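Local structure of uncharacterized protein MJ0327 (2QTD) at residues M5-S10 with S92-G97; F26-I31 with V53-N58. The protein is of unknown function but belongs to the dinitrogenase iron-molybdenum cofactor family and adopts a ribonuclease H-like fold, so it may handle such a cofactor or its precursors. All coordinates share one frame; numbering follows the deposited sequence.

Interaction 1 of 2, residues M5-S10 with S92-G97; sequences MKVAIS and SLFIEG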
HETATM    1  N   MSE A   5      -6.907 -10.579   0.590  1.00 27.48           N
HETATM    2  CA  MSE A   5      -5.550 -10.014   0.498  0.50 27.02           C
HETATM    3  C   MSE A   5      -5.221  -9.042   1.622  1.00 25.29           C
HETATM    4  O   MSE A   5      -6.106  -8.443   2.198  1.00 24.37           O
HETATM    5  CB  MSE A   5      -5.412  -9.256  -0.827  0.50 28.04           C
HETATM    6  CG  MSE A   5      -5.433 -10.133  -2.084  0.50 25.15           C
HETATM    7 SE   MSE A   5      -5.243  -8.958  -3.604  0.37 28.52          SE
HETATM    8  CE  MSE A   5      -3.310  -8.878  -3.782  0.50 22.28           C
ATOM      9  N   LYS A   6      -3.927  -8.855   1.868  1.00 23.59           N
ATOM     10  CA  LYS A   6      -3.424  -7.834   2.766  1.00 20.81           C
ATOM     11  C   LYS A   6      -2.736  -6.764   1.877  1.00 16.07           C
ATOM     12  O   LYS A   6      -1.925  -7.107   1.030  1.00 18.40           O
ATOM     13  CB  LYS A   6      -2.413  -8.450   3.745  1.00 18.40           C
ATOM     14  CG  LYS A   6      -1.872  -7.511   4.783  1.00 26.49           C
ATOM     15  CD  LYS A   6      -0.750  -8.114   5.633  1.00 25.62           C
ATOM     16  CE  LYS A   6      -1.166  -9.346   6.396  1.00 31.31           C
ATOM     17  NZ  LYS A   6      -0.202  -9.687   7.505  1.00 26.17           N
ATOM     18  N   VAL A   7      -3.119  -5.503   2.077  1.00 15.73           N
ATOM     19  CA  VAL A   7      -2.630  -4.400   1.236  1.00 17.37           C
ATOM     20  C   VAL A   7      -2.030  -3.337   2.134  1.00 17.00           C
ATOM     21  O   VAL A   7      -2.638  -2.929   3.136  1.00 16.41           O
ATOM     22  CB  VAL A   7      -3.744  -3.781   0.377  1.00 17.55           C
ATOM     23  CG1 VAL A   7      -3.157  -2.695  -0.559  1.00 18.36           C
ATOM     24  CG2 VAL A   7      -4.544  -4.893  -0.415  1.00 16.84           C
ATOM     25  N   ALA A   8      -0.825  -2.926   1.808  1.00 16.86           N
ATOM     26  CA  ALA A   8      -0.197  -1.743   2.497  1.00 17.93           C
ATOM     27  C   ALA A   8      -0.361  -0.431   1.693  1.00 21.57           C
ATOM     28  O   ALA A   8      -0.047  -0.366   0.509  1.00 21.13           O
ATOM     29  CB  ALA A   8       1.270  -2.039   2.817  1.00 20.31           C
ATOM     30  N   ILE A   9      -0.844   0.599   2.361  1.00 20.88           N
ATOM     31  CA  ILE A   9      -1.078   1.935   1.748  1.00 20.13           C
ATOM     32  C   ILE A   9      -0.219   2.972   2.416  1.00 19.61           C
ATOM     33  O   ILE A   9      -0.261   3.133   3.655  1.00 20.49           O
ATOM     34  CB  ILE A   9      -2.563   2.349   1.830  1.00 22.88           C
ATOM     35  CG1 ILE A   9      -3.432   1.160   1.383  1.00 23.84           C
ATOM     36  CG2 ILE A   9      -2.778   3.685   1.027  1.00 22.41           C
ATOM     37  CD1 ILE A   9      -4.888   1.351   1.358  1.00 25.89           C
ATOM     38  N   SER A  10       0.505   3.753   1.606  1.00 17.48           N
ATOM     39  CA  SER A  10       1.395   4.786   2.149  1.00 17.02           C
ATOM     40  C   SER A  10       0.551   6.014   2.518  1.00 18.64           C
ATOM     41  O   SER A  10      -0.028   6.652   1.657  1.00 19.78           O
ATOM     42  CB  SER A  10       2.420   5.102   1.084  1.00 19.44           C
ATOM     43  OG  SER A  10       1.801   5.595  -0.088  1.00 20.59           O
ATOM     44  N   SER A  92     -11.579   0.905  -2.618  1.00 19.70           N
ATOM     45  CA  SER A  92     -12.671   0.503  -3.518  0.50 20.88           C
ATOM     46  C   SER A  92     -12.189   0.225  -4.949  1.00 19.21           C
ATOM     47  O   SER A  92     -12.549  -0.802  -5.546  1.00 21.51           O
ATOM     48  CB  SER A  92     -13.794   1.558  -3.553  0.50 20.03           C
ATOM     49  OG  SER A  92     -14.333   1.784  -2.265  0.50 24.49           O
ATOM     50  N   LEU A  93     -11.400   1.149  -5.512  1.00 19.90           N
ATOM     51  CA  LEU A  93     -10.821   0.978  -6.856  1.00 20.48           C
ATOM     52  C   LEU A  93      -9.956  -0.279  -6.946  1.00 17.32           C
ATOM     53  O   LEU A  93     -10.006  -1.007  -7.940  1.00 21.21           O
ATOM     54  CB  LEU A  93     -10.030   2.223  -7.268  1.00 18.73           C
ATOM     55  CG  LEU A  93     -10.851   3.490  -7.592  1.00 23.69           C
ATOM     56  CD1 LEU A  93      -9.906   4.716  -7.707  1.00 25.22           C
ATOM     57  CD2 LEU A  93     -11.648   3.315  -8.878  1.00 24.70           C
ATOM     58  N   PHE A  94      -9.187  -0.545  -5.894  1.00 20.36           N
ATOM     59  CA  PHE A  94      -8.324  -1.732  -5.805  1.00 17.64           C
ATOM     60  C   PHE A  94      -9.161  -3.013  -5.916  1.00 20.20           C
ATOM     61  O   PHE A  94      -8.926  -3.869  -6.755  1.00 19.64           O
ATOM     62  CB  PHE A  94      -7.487  -1.718  -4.515  1.00 20.58           C
ATOM     63  CG  PHE A  94      -6.650  -2.942  -4.331  1.00 24.61           C
ATOM     64  CD1 PHE A  94      -5.441  -3.068  -4.974  1.00 23.68           C
ATOM     65  CD2 PHE A  94      -7.130  -4.024  -3.604  1.00 23.92           C
ATOM     66  CE1 PHE A  94      -4.678  -4.223  -4.846  1.00 29.66           C
ATOM     67  CE2 PHE A  94      -6.380  -5.191  -3.492  1.00 27.26           C
ATOM     68  CZ  PHE A  94      -5.131  -5.263  -4.099  1.00 28.97           C
ATOM     69  N   ILE A  95     -10.164  -3.084  -5.065  1.00 21.63           N
ATOM     70  CA  ILE A  95     -11.079  -4.255  -5.020  1.00 22.49           C
ATOM     71  C   ILE A  95     -11.773  -4.462  -6.343  1.00 24.03           C
ATOM     72  O   ILE A  95     -11.865  -5.598  -6.811  1.00 25.07           O
ATOM     73  CB  ILE A  95     -12.100  -4.121  -3.886  1.00 23.65           C
ATOM     74  CG1 ILE A  95     -11.384  -4.239  -2.551  1.00 19.93           C
ATOM     75  CG2 ILE A  95     -13.202  -5.205  -4.006  1.00 20.44           C
ATOM     76  CD1 ILE A  95     -12.219  -3.949  -1.300  1.00 21.79           C
ATOM     77  N   GLU A  96     -12.169  -3.364  -6.988  1.00 23.19           N
ATOM     78  CA  GLU A  96     -12.822  -3.390  -8.305  1.00 26.35           C
ATOM     79  C   GLU A  96     -11.912  -3.781  -9.487  1.00 24.15           C
ATOM     80  O   GLU A  96     -12.411  -4.006 -10.611  1.00 21.59           O
ATOM     81  CB  GLU A  96     -13.467  -2.018  -8.582  1.00 26.63           C
ATOM     82  CG  GLU A  96     -14.692  -1.735  -7.706  1.00 31.18           C
ATOM     83  CD  GLU A  96     -15.158  -0.272  -7.705  1.00 34.76           C
ATOM     84  OE1 GLU A  96     -14.470   0.623  -8.246  1.00 49.11           O
ATOM     85  OE2 GLU A  96     -16.253  -0.017  -7.156  1.00 55.98           O
ATOM     86  N   GLY A  97     -10.599  -3.839  -9.255  1.00 22.67           N
ATOM     87  CA  GLY A  97      -9.653  -4.176 -10.277  1.00 21.62           C
ATOM     88  C   GLY A  97      -9.270  -3.020 -11.180  1.00 19.37           C
ATOM     89  O   GLY A  97      -8.721  -3.263 -12.259  1.00 22.31           O
TER
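Phe94 reaches from the helix 87-95 to meet Val7 and Met5 on the central strand 5-11, a helix-on-sheet contact within the ribonuclease H-like fold of this protein. The ring meets the strand with its far end. CG2 of Val7 lies obliquely to the ring plane, 3.6 Å from CE2 of Phe94, the two side chains coming from opposite directions. Met5, a selenomethionine, comes to the ring edge in a Met-aromatic contact: its SE sits 3.7 Å from CZ of Phe94 and 78° off the ring normal. Met5 has two conformers, and this selenium contact is that of one of them. In Phe94 the ring is carried on a CG anti to the backbone N (chi1 177°), which projects it away from the helix towards the strand. No hydrogen bond joins the two segments, and their meeting is purely apolar. Beyond this first shell, Tyr80 stacks edge-to-face with Phe94, while Ile61 of the neighbouring parallel strand and Ile3 add aliphatic packing. Replacing Phe94 by alanine is likely to open a gap between helix and sheet, leaving Val7 CG2 and the selenium without their aromatic neighbour and Tyr80 without its ring partner. Just past Phe94 the helix is closed by a Schellman motif, in which Gly97 takes a positive phi (82°), a conformation favouring glycine, and its N donates to Phe94 O at 3.0 Å.

Interaction 2 of 2, residues F26-I31 with V53-N58; sequences FLIVRI and VKENVN
Ile28 holds CG1 beside its backbone N (chi1 -49°), which turns the CG2 methyl from strand 25-32 towards Glu55, whose own chain folds at chi2 (-65°) to carry the carboxylate over to it. The two side chains thus come together aslant between an antiparallel strand of the ribonuclease H-like sheet and the turn that leads from the helix 46-54 into strand 59-62. Glu55 OE1 lies 3.8 Å from CG2 of Ile28, a van der Waals contact that leaves the charge to be met elsewhere. Lys6 forms a salt bridge with OE1 and Lys40 one with OE2, so the carboxylate is gripped from the strands on either side of 25-32 and its rotation is probably restricted. On the other branch of Ile28, CD1 approaches Val57 CG1 only loosely, at 4.4 Å. Asn56 lies between Glu55 and Val57 with a positive phi (58°), which helps turn the chain out of the helix. Farther along the strand, at Arg30, the contact becomes polar. Arg30 curls back through its bent chain so that its guanidinium group comes nearer to the turn than its CB does. A water spans the remaining distance, accepting from Arg30 NH1 at 3.1 Å. Asn58 OD1, which also takes the backbone N-H of Lys6, accepts a hydrogen bond from the same water at 2.6 Å.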
ATOM      1  N   PHE A  26       2.269   3.433   7.223  1.00 18.91           N
ATOM      2  CA  PHE A  26       1.681   2.440   6.336  1.00 19.34           C
ATOM      3  C   PHE A  26       0.412   1.958   7.003  1.00 18.80           C
ATOM      4  O   PHE A  26       0.408   1.586   8.207  1.00 18.56           O
ATOM      5  CB  PHE A  26       2.615   1.263   6.099  1.00 22.77           C
ATOM      6  CG  PHE A  26       3.979   1.673   5.652  1.00 24.52           C
ATOM      7  CD1 PHE A  26       4.163   2.131   4.355  1.00 24.75           C
ATOM      8  CD2 PHE A  26       5.054   1.584   6.507  1.00 28.36           C
ATOM      9  CE1 PHE A  26       5.444   2.522   3.933  1.00 27.87           C
ATOM     10  CE2 PHE A  26       6.341   1.958   6.089  1.00 33.16           C
ATOM     11  CZ  PHE A  26       6.520   2.427   4.812  1.00 26.88           C
ATOM     12  N   LEU A  27      -0.697   2.097   6.283  1.00 17.25           N
ATOM     13  CA  LEU A  27      -1.964   1.484   6.661  1.00 17.67           C
ATOM     14  C   LEU A  27      -2.016   0.051   6.102  1.00 21.26           C
ATOM     15  O   LEU A  27      -2.001  -0.149   4.870  1.00 19.57           O
ATOM     16  CB  LEU A  27      -3.134   2.337   6.179  1.00 18.12           C
ATOM     17  CG  LEU A  27      -4.561   1.818   6.509  1.00 19.88           C
ATOM     18  CD1 LEU A  27      -4.798   1.873   8.026  1.00 22.07           C
ATOM     19  CD2 LEU A  27      -5.579   2.682   5.824  1.00 21.53           C
ATOM     20  N   ILE A  28      -2.100  -0.947   6.999  1.00 19.32           N
ATOM     21  CA  ILE A  28      -2.189  -2.346   6.599  1.00 19.74           C
ATOM     22  C   ILE A  28      -3.673  -2.735   6.648  1.00 20.17           C
ATOM     23  O   ILE A  28      -4.300  -2.721   7.709  1.00 22.10           O
ATOM     24  CB  ILE A  28      -1.313  -3.270   7.471  1.00 19.45           C
ATOM     25  CG1 ILE A  28       0.125  -2.780   7.639  1.00 22.31           C
ATOM     26  CG2 ILE A  28      -1.327  -4.683   6.949  1.00 19.44           C
ATOM     27  CD1 ILE A  28       0.853  -2.470   6.356  1.00 19.29           C
ATOM     28  N   VAL A  29      -4.231  -3.032   5.481  1.00 20.00           N
ATOM     29  CA  VAL A  29      -5.638  -3.407   5.395  0.50 20.18           C
ATOM     30  C   VAL A  29      -5.771  -4.847   4.965  1.00 21.16           C
ATOM     31  O   VAL A  29      -5.143  -5.298   4.010  1.00 20.45           O
ATOM     32  CB  VAL A  29      -6.483  -2.476   4.489  0.50 21.26           C
ATOM     33  CG1 VAL A  29      -6.546  -1.063   5.048  0.50 21.70           C
ATOM     34  CG2 VAL A  29      -5.978  -2.461   3.078  0.50 24.00           C
ATOM     35  N   ARG A  30      -6.612  -5.578   5.706  1.00 19.78           N
ATOM     36  CA  ARG A  30      -6.985  -6.951   5.361  1.00 19.19           C
ATOM     37  C   ARG A  30      -8.331  -6.863   4.671  1.00 21.09           C
ATOM     38  O   ARG A  30      -9.280  -6.349   5.251  1.00 23.41           O
ATOM     39  CB  ARG A  30      -7.108  -7.866   6.586  1.00 20.91           C
ATOM     40  CG  ARG A  30      -7.898  -9.149   6.417  1.00 28.09           C
ATOM     41  CD  ARG A  30      -7.318 -10.061   5.400  1.00 42.79           C
ATOM     42  NE  ARG A  30      -5.969 -10.481   5.763  1.00 49.04           N
ATOM     43  CZ  ARG A  30      -5.207 -11.293   5.022  1.00 54.71           C
ATOM     44  NH1 ARG A  30      -5.663 -11.812   3.880  1.00 54.36           N
ATOM     45  NH2 ARG A  30      -3.981 -11.610   5.451  1.00 57.08           N
ATOM     46  N   ILE A  31      -8.396  -7.384   3.450  1.00 23.05           N
ATOM     47  CA  ILE A  31      -9.607  -7.392   2.632  1.00 25.35           C
ATOM     48  C   ILE A  31     -10.011  -8.840   2.519  1.00 25.44           C
ATOM     49  O   ILE A  31      -9.168  -9.697   2.247  1.00 26.87           O
ATOM     50  CB  ILE A  31      -9.370  -6.830   1.234  1.00 23.93           C
ATOM     51  CG1 ILE A  31      -9.059  -5.321   1.289  1.00 25.68           C
ATOM     52  CG2 ILE A  31     -10.632  -7.181   0.319  1.00 23.46           C
ATOM     53  CD1 ILE A  31      -8.156  -4.775   0.104  1.00 27.08           C
ATOM     54  N   VAL A  53       8.038  -5.292   5.950  1.00 27.40           N
ATOM     55  CA  VAL A  53       8.492  -6.498   5.278  1.00 25.40           C
ATOM     56  C   VAL A  53       7.939  -7.760   5.971  1.00 25.51           C
ATOM     57  O   VAL A  53       7.523  -8.701   5.296  1.00 25.90           O
ATOM     58  CB  VAL A  53      10.070  -6.556   5.178  1.00 24.01           C
ATOM     59  CG1 VAL A  53      10.543  -7.876   4.572  1.00 26.00           C
ATOM     60  CG2 VAL A  53      10.568  -5.397   4.370  1.00 27.94           C
ATOM     61  N   LYS A  54       7.936  -7.769   7.306  1.00 26.00           N
ATOM     62  CA  LYS A  54       7.446  -8.911   8.094  1.00 26.32           C
ATOM     63  C   LYS A  54       5.929  -9.204   7.935  1.00 23.65           C
ATOM     64  O   LYS A  54       5.472 -10.335   8.155  1.00 22.25           O
ATOM     65  CB  LYS A  54       7.772  -8.711   9.584  1.00 25.31           C
ATOM     66  CG  LYS A  54       9.269  -8.728   9.937  1.00 34.74           C
ATOM     67  CD  LYS A  54       9.451  -8.668  11.457  1.00 33.10           C
ATOM     68  N   GLU A  55       5.152  -8.184   7.573  1.00 23.32           N
ATOM     69  CA  GLU A  55       3.698  -8.328   7.338  1.00 22.59           C
ATOM     70  C   GLU A  55       3.334  -9.243   6.183  1.00 21.15           C
ATOM     71  O   GLU A  55       2.243  -9.807   6.161  1.00 23.07           O
ATOM     72  CB  GLU A  55       3.081  -6.923   7.059  1.00 23.12           C
ATOM     73  CG  GLU A  55       2.928  -6.025   8.261  1.00 33.83           C
ATOM     74  CD  GLU A  55       1.918  -6.578   9.277  1.00 30.42           C
ATOM     75  OE1 GLU A  55       0.835  -7.132   8.883  1.00 33.00           O
ATOM     76  OE2 GLU A  55       2.236  -6.473  10.464  1.00 25.01           O
ATOM     77  N   ASN A  56       4.254  -9.381   5.231  1.00 21.32           N
ATOM     78  CA  ASN A  56       4.065 -10.287   4.083  1.00 23.52           C
ATOM     79  C   ASN A  56       2.780  -9.912   3.305  1.00 21.66           C
ATOM     80  O   ASN A  56       1.890 -10.754   3.063  1.00 20.25           O
ATOM     81  CB  ASN A  56       4.050 -11.738   4.546  1.00 23.66           C
ATOM     82  CG  ASN A  56       4.276 -12.731   3.420  1.00 22.35           C
ATOM     83  OD1 ASN A  56       4.824 -12.383   2.362  1.00 26.77           O
ATOM     84  ND2 ASN A  56       3.888 -13.997   3.649  1.00 29.56           N
ATOM     85  N   VAL A  57       2.693  -8.635   2.955  1.00 23.74           N
ATOM     86  CA  VAL A  57       1.509  -8.088   2.281  1.00 19.71           C
ATOM     87  C   VAL A  57       1.442  -8.664   0.857  1.00 20.07           C
ATOM     88  O   VAL A  57       2.445  -9.163   0.308  1.00 19.04           O
ATOM     89  CB  VAL A  57       1.432  -6.517   2.307  1.00 21.74           C
ATOM     90  CG1 VAL A  57       1.503  -5.989   3.762  1.00 21.11           C
ATOM     91  CG2 VAL A  57       2.501  -5.860   1.391  1.00 21.55           C
ATOM     92  N   ASN A  58       0.258  -8.659   0.291  1.00 20.06           N
ATOM     93  CA  ASN A  58       0.064  -9.077  -1.098  1.00 22.10           C
ATOM     94  C   ASN A  58       0.327  -7.924  -2.089  1.00 18.77           C
ATOM     95  O   ASN A  58       0.665  -8.170  -3.253  1.00 22.81           O
ATOM     96  CB  ASN A  58      -1.344  -9.646  -1.317  1.00 22.74           C
ATOM     97  CG  ASN A  58      -1.664 -10.830  -0.415  1.00 22.24           C
ATOM     98  OD1 ASN A  58      -2.244 -10.676   0.663  1.00 24.19           O
ATOM     99  ND2 ASN A  58      -1.260 -12.026  -0.848  1.00 31.67           N
TER
HETATM  100  O   HOH W   1      -2.937 -12.437   2.452  1.00 44.61           O

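Overall arrangement
Interactions 1 and 2 lie about 10 Å apart, centre to centre, on the two faces of one mixed sheet, and interaction 2 is nested within the chain loop that interaction 1 closes. They join through adjacent antiparallel strands, where a probable hydrogen bond links Val7 N to Val29 O at 2.8 Å. The residues of 5-10 serve both: Met5 and Val7 point to the helix 87-95, though Met5 also touches Asn58 of interaction 2, whereas Lys6 and Ala8 lie on the side of interaction 2, where Ala8 CB is 3.6 Å from Ile28 CD1 of strand 25-32. No active site is established. Separate tetraethylene glycol molecules, probably from crystallisation, come within about 3 Å of the Glu55 side chain and about 4 Å of the Phe94 side chain (nearest atoms).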